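PDB 4AKL: nucleocapsid from Crimean-congo hemorrhagic fever virus, which binds single- and double-stranded RNA, probably packages the viral genome, and probably also cuts double-stranded DNA without regard to sequence. Local coordinates for residues 324-336 with 395-409. Numbering follows the deposited sequence.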
loop_
_atom_site.group_PDB
_atom_site.type_symbol
_atom_site.label_atom_id
_atom_site.label_comp_id
_atom_site.label_asym_id
_atom_site.label_seq_id
_atom_site.Cartn_x
_atom_site.Cartn_y
_atom_site.Cartn_z
ATOM N N PHE A 324 3.411 21.555 -11.023
ATOM C CA PHE A 324 2.936 20.151 -11.183
ATOM C C PHE A 324 2.861 19.677 -12.619
ATOM O O PHE A 324 3.246 18.556 -12.892
ATOM C CB PHE A 324 1.570 19.942 -10.508
ATOM C CG PHE A 324 0.957 18.623 -10.818
ATOM C CD1 PHE A 324 1.336 17.484 -10.118
ATOM C CD2 PHE A 324 0.034 18.496 -11.833
ATOM C CE1 PHE A 324 0.777 16.248 -10.428
ATOM C CE2 PHE A 324 -0.524 17.260 -12.132
ATOM C CZ PHE A 324 -0.160 16.169 -11.438
ATOM N N PRO A 325 2.383 20.534 -13.558
ATOM C CA PRO A 325 2.278 20.042 -14.934
ATOM C C PRO A 325 3.608 19.556 -15.575
ATOM O O PRO A 325 3.583 18.687 -16.463
ATOM C CB PRO A 325 1.732 21.255 -15.693
ATOM C CG PRO A 325 1.058 22.080 -14.623
ATOM C CD PRO A 325 1.962 21.939 -13.469
ATOM N N THR A 326 4.729 20.089 -15.112
ATOM C CA THR A 326 6.080 19.612 -15.530
ATOM C C THR A 326 6.447 18.234 -14.928
ATOM O O THR A 326 7.217 17.418 -15.551
ATOM C CB THR A 326 7.159 20.670 -15.196
ATOM O OG1 THR A 326 7.399 20.686 -13.790
ATOM C CG2 THR A 326 6.721 22.093 -15.664
ATOM N N VAL A 327 5.922 17.929 -13.724
ATOM C CA VAL A 327 6.143 16.591 -13.154
ATOM C C VAL A 327 5.369 15.591 -14.004
ATOM O O VAL A 327 5.866 14.547 -14.398
ATOM C CB VAL A 327 5.678 16.476 -11.688
ATOM C CG1 VAL A 327 5.871 15.073 -11.195
ATOM C CG2 VAL A 327 6.439 17.468 -10.789
ATOM N N SER A 328 4.125 15.955 -14.273
ATOM C CA SER A 328 3.246 15.200 -15.128
ATOM C C SER A 328 3.878 14.972 -16.499
ATOM O O SER A 328 3.865 13.875 -17.027
ATOM C CB SER A 328 1.898 15.910 -15.228
ATOM O OG SER A 328 1.072 15.347 -16.232
ATOM N N GLN A 329 4.456 16.008 -17.067
ATOM C CA GLN A 329 5.061 15.877 -18.387
ATOM C C GLN A 329 6.256 14.913 -18.339
ATOM O O GLN A 329 6.404 14.031 -19.208
ATOM C CB GLN A 329 5.508 17.212 -18.923
ATOM C CG GLN A 329 5.776 17.172 -20.442
ATOM C CD GLN A 329 4.484 17.168 -21.197
ATOM O OE1 GLN A 329 3.545 17.903 -20.841
ATOM N NE2 GLN A 329 4.403 16.350 -22.224
ATOM N N PHE A 330 7.099 15.083 -17.314
ATOM C CA PHE A 330 8.271 14.232 -17.105
ATOM C C PHE A 330 7.877 12.731 -17.092
ATOM O O PHE A 330 8.492 11.904 -17.755
ATOM C CB PHE A 330 8.952 14.613 -15.779
ATOM C CG PHE A 330 10.267 13.932 -15.534
ATOM C CD1 PHE A 330 10.322 12.708 -14.943
ATOM C CD2 PHE A 330 11.467 14.565 -15.854
ATOM C CE1 PHE A 330 11.576 12.086 -14.697
ATOM C CE2 PHE A 330 12.677 13.975 -15.609
ATOM C CZ PHE A 330 12.715 12.707 -15.033
ATOM N N LEU A 331 6.844 12.411 -16.308
ATOM C CA LEU A 331 6.378 11.054 -16.171
ATOM C C LEU A 331 5.727 10.535 -17.433
ATOM O O LEU A 331 5.881 9.370 -17.752
ATOM C CB LEU A 331 5.461 10.936 -14.978
ATOM C CG LEU A 331 6.127 11.226 -13.604
ATOM C CD1 LEU A 331 5.098 11.585 -12.498
ATOM C CD2 LEU A 331 7.030 10.035 -13.152
ATOM N N PHE A 332 5.049 11.401 -18.153
ATOM C CA PHE A 332 4.396 11.036 -19.388
ATOM C C PHE A 332 5.418 10.611 -20.420
ATOM O O PHE A 332 5.240 9.600 -21.047
ATOM C CB PHE A 332 3.559 12.201 -19.942
ATOM C CG PHE A 332 2.998 11.962 -21.327
ATOM C CD1 PHE A 332 1.886 11.160 -21.515
ATOM C CD2 PHE A 332 3.586 12.563 -22.449
ATOM C CE1 PHE A 332 1.372 10.928 -22.780
ATOM C CE2 PHE A 332 3.070 12.374 -23.752
ATOM C CZ PHE A 332 1.964 11.557 -23.923
ATOM N N GLU A 333 6.475 11.398 -20.573
ATOM C CA GLU A 333 7.583 11.078 -21.534
ATOM C C GLU A 333 8.188 9.759 -21.203
ATOM O O GLU A 333 8.531 9.032 -22.074
ATOM C CB GLU A 333 8.679 12.139 -21.514
ATOM C CG GLU A 333 8.205 13.531 -21.852
ATOM C CD GLU A 333 7.695 13.616 -23.242
ATOM O OE1 GLU A 333 8.332 12.986 -24.105
ATOM O OE2 GLU A 333 6.681 14.307 -23.498
ATOM N N LEU A 334 8.273 9.446 -19.909
ATOM C CA LEU A 334 8.936 8.251 -19.434
ATOM C C LEU A 334 8.178 6.940 -19.799
ATOM O O LEU A 334 8.774 5.915 -20.131
ATOM C CB LEU A 334 9.047 8.392 -17.913
ATOM C CG LEU A 334 10.271 7.983 -17.137
ATOM C CD1 LEU A 334 11.528 8.695 -17.592
ATOM C CD2 LEU A 334 10.029 8.245 -15.612
ATOM N N GLY A 335 6.855 6.976 -19.705
ATOM C CA GLY A 335 6.038 5.859 -20.070
ATOM C C GLY A 335 5.718 5.808 -21.556
ATOM O O GLY A 335 5.186 4.825 -22.006
ATOM N N LYS A 336 6.032 6.872 -22.306
ATOM C CA LYS A 336 5.765 6.926 -23.747
ATOM C C LYS A 336 6.888 6.179 -24.433
ATOM O O LYS A 336 6.613 5.279 -25.254
ATOM C CB LYS A 336 5.677 8.401 -24.211
ATOM C CG LYS A 336 5.345 8.636 -25.640
ATOM C CD LYS A 336 5.140 10.177 -25.987
ATOM C CE LYS A 336 6.444 11.004 -25.780
ATOM N NZ LYS A 336 6.353 12.392 -26.299
ATOM N N ILE A 395 -1.600 10.783 -18.377
ATOM C CA ILE A 395 -2.146 11.971 -19.044
ATOM C C ILE A 395 -1.245 13.175 -18.706
ATOM O O ILE A 395 -1.107 13.511 -17.539
ATOM C CB ILE A 395 -3.567 12.292 -18.533
ATOM C CG1 ILE A 395 -4.561 11.104 -18.687
ATOM C CG2 ILE A 395 -4.093 13.446 -19.245
ATOM C CD1 ILE A 395 -5.942 11.316 -17.981
ATOM N N PRO A 396 -0.604 13.795 -19.703
ATOM C CA PRO A 396 0.167 15.020 -19.427
ATOM C C PRO A 396 -0.809 16.193 -19.299
ATOM O O PRO A 396 -1.522 16.536 -20.265
ATOM C CB PRO A 396 1.051 15.165 -20.644
ATOM C CG PRO A 396 0.278 14.604 -21.758
ATOM C CD PRO A 396 -0.647 13.513 -21.148
ATOM N N VAL A 397 -0.858 16.787 -18.121
ATOM C CA VAL A 397 -1.958 17.727 -17.821
ATOM C C VAL A 397 -1.918 19.018 -18.617
ATOM O O VAL A 397 -2.944 19.677 -18.765
ATOM C CB VAL A 397 -2.055 18.057 -16.309
ATOM C CG1 VAL A 397 -2.319 16.788 -15.499
ATOM C CG2 VAL A 397 -0.838 18.790 -15.852
ATOM N N ALA A 398 -0.742 19.366 -19.133
ATOM C CA ALA A 398 -0.576 20.540 -19.997
ATOM C C ALA A 398 -1.259 20.374 -21.364
ATOM O O ALA A 398 -1.685 21.355 -21.952
ATOM C CB ALA A 398 0.924 20.859 -20.191
ATOM N N ASN A 399 -1.330 19.138 -21.869
ATOM C CA ASN A 399 -2.004 18.823 -23.161
ATOM C C ASN A 399 -2.640 17.424 -23.076
ATOM O O ASN A 399 -2.101 16.483 -23.629
ATOM C CB ASN A 399 -1.002 18.889 -24.329
ATOM C CG ASN A 399 -0.540 20.318 -24.651
ATOM O OD1 ASN A 399 -1.323 21.135 -25.142
ATOM N ND2 ASN A 399 0.748 20.621 -24.387
ATOM N N PRO A 400 -3.770 17.279 -22.359
ATOM C CA PRO A 400 -4.369 15.968 -22.060
ATOM C C PRO A 400 -4.627 15.018 -23.213
ATOM O O PRO A 400 -4.568 13.807 -23.009
ATOM C CB PRO A 400 -5.725 16.349 -21.410
ATOM C CG PRO A 400 -5.459 17.588 -20.777
ATOM C CD PRO A 400 -4.530 18.347 -21.697
ATOM N N ASP A 401 -4.895 15.551 -24.408
ATOM C CA ASP A 401 -5.193 14.701 -25.585
ATOM C C ASP A 401 -4.006 13.866 -26.040
ATOM O O ASP A 401 -4.193 12.821 -26.676
ATOM C CB ASP A 401 -5.791 15.528 -26.730
ATOM C CG ASP A 401 -7.265 15.858 -26.492
ATOM O OD1 ASP A 401 -7.997 14.973 -25.993
ATOM O OD2 ASP A 401 -7.689 16.975 -26.813
ATOM N N ASP A 402 -2.788 14.295 -25.672
ATOM C CA ASP A 402 -1.621 13.459 -25.857
ATOM C C ASP A 402 -1.690 12.137 -25.087
ATOM O O ASP A 402 -0.899 11.233 -25.395
ATOM C CB ASP A 402 -0.315 14.214 -25.495
ATOM C CG ASP A 402 0.068 15.251 -26.531
ATOM O OD1 ASP A 402 -0.572 15.277 -27.601
ATOM O OD2 ASP A 402 1.013 16.035 -26.266
ATOM N N ALA A 403 -2.600 11.992 -24.100
ATOM C CA ALA A 403 -2.811 10.652 -23.469
ATOM C C ALA A 403 -3.063 9.573 -24.534
ATOM O O ALA A 403 -2.661 8.428 -24.356
ATOM C CB ALA A 403 -3.945 10.671 -22.458
ATOM N N ALA A 404 -3.711 9.949 -25.644
ATOM C CA ALA A 404 -3.976 9.007 -26.730
ATOM C C ALA A 404 -2.696 8.397 -27.324
ATOM O O ALA A 404 -2.730 7.276 -27.820
ATOM C CB ALA A 404 -4.906 9.679 -27.884
ATOM N N LEU A 405 -1.569 9.105 -27.267
ATOM C CA LEU A 405 -0.281 8.542 -27.741
ATOM C C LEU A 405 0.135 7.301 -26.911
ATOM O O LEU A 405 0.906 6.438 -27.359
ATOM C CB LEU A 405 0.824 9.594 -27.691
ATOM C CG LEU A 405 0.633 10.870 -28.538
ATOM C CD1 LEU A 405 1.641 11.924 -28.167
ATOM C CD2 LEU A 405 0.708 10.551 -30.059
ATOM N N GLY A 406 -0.379 7.256 -25.689
ATOM C CA GLY A 406 -0.201 6.125 -24.781
ATOM C C GLY A 406 1.053 6.304 -23.961
ATOM O O GLY A 406 2.115 6.455 -24.511
ATOM N N SER A 407 0.920 6.270 -22.630
ATOM C CA SER A 407 2.102 6.321 -21.739
ATOM C C SER A 407 1.889 5.231 -20.706
ATOM O O SER A 407 0.887 5.236 -20.005
ATOM C CB SER A 407 2.286 7.711 -21.142
ATOM O OG SER A 407 3.380 7.717 -20.304
ATOM N N GLY A 408 2.813 4.266 -20.676
ATOM C CA GLY A 408 2.688 3.059 -19.928
ATOM C C GLY A 408 3.331 3.099 -18.573
ATOM O O GLY A 408 4.546 3.276 -18.477
ATOM N N HIS A 409 2.520 2.937 -17.513
ATOM C CA HIS A 409 3.009 2.857 -16.141
ATOM C C HIS A 409 2.423 1.597 -15.502
ATOM O O HIS A 409 1.258 1.279 -15.722
ATOM C CB HIS A 409 2.690 4.136 -15.377
ATOM C CG HIS A 409 3.249 5.338 -16.040
ATOM N ND1 HIS A 409 4.548 5.727 -15.861
ATOM C CD2 HIS A 409 2.710 6.204 -16.947
ATOM C CE1 HIS A 409 4.792 6.795 -16.597
ATOM N NE2 HIS A 409 3.693 7.113 -17.265
HETATM O O HOH W 1 2.021 17.971 -18.596
HETATM O O HOH W 2 2.626 16.278 -24.488
#
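The F332 ring lies flat under P396, whose CG sits 3.7 Å from the ring centroid and 7° off its normal, a CH-pi contact over one face. With CG anti to the backbone N (chi1 172°), F332 presents its rim to D402 O, which lies near the ring plane, 3.2 Å from CZ. Toward the start of the helix, V397 splits its methyls, CG1 going to the edge of the F324 ring and CG2 against P325 CB at 3.6 Å.

Polar bonds close both ends. S328 OG accepts the V397 N-H at 3.1 Å and also bonds F392 O of helix 385-392. Nearby, water 1 donates to P325 O and Q329 OE1 and accepts from A398 N. At the far end S407 OG donates in plane to a lone pair of F332 O (2.7 Å) while accepting from H409 NE2, well out of the imidazole plane, and G408 N gives a nearly straight bond (172°) to G335 O, though from above the carbonyl plane.

The loop thus lies along helix 324-336: P396 and V397 supply apolar packing, while two backbone N-H groups and one hydroxyl, meeting S328 OG, G335 O and F332 O, set its position.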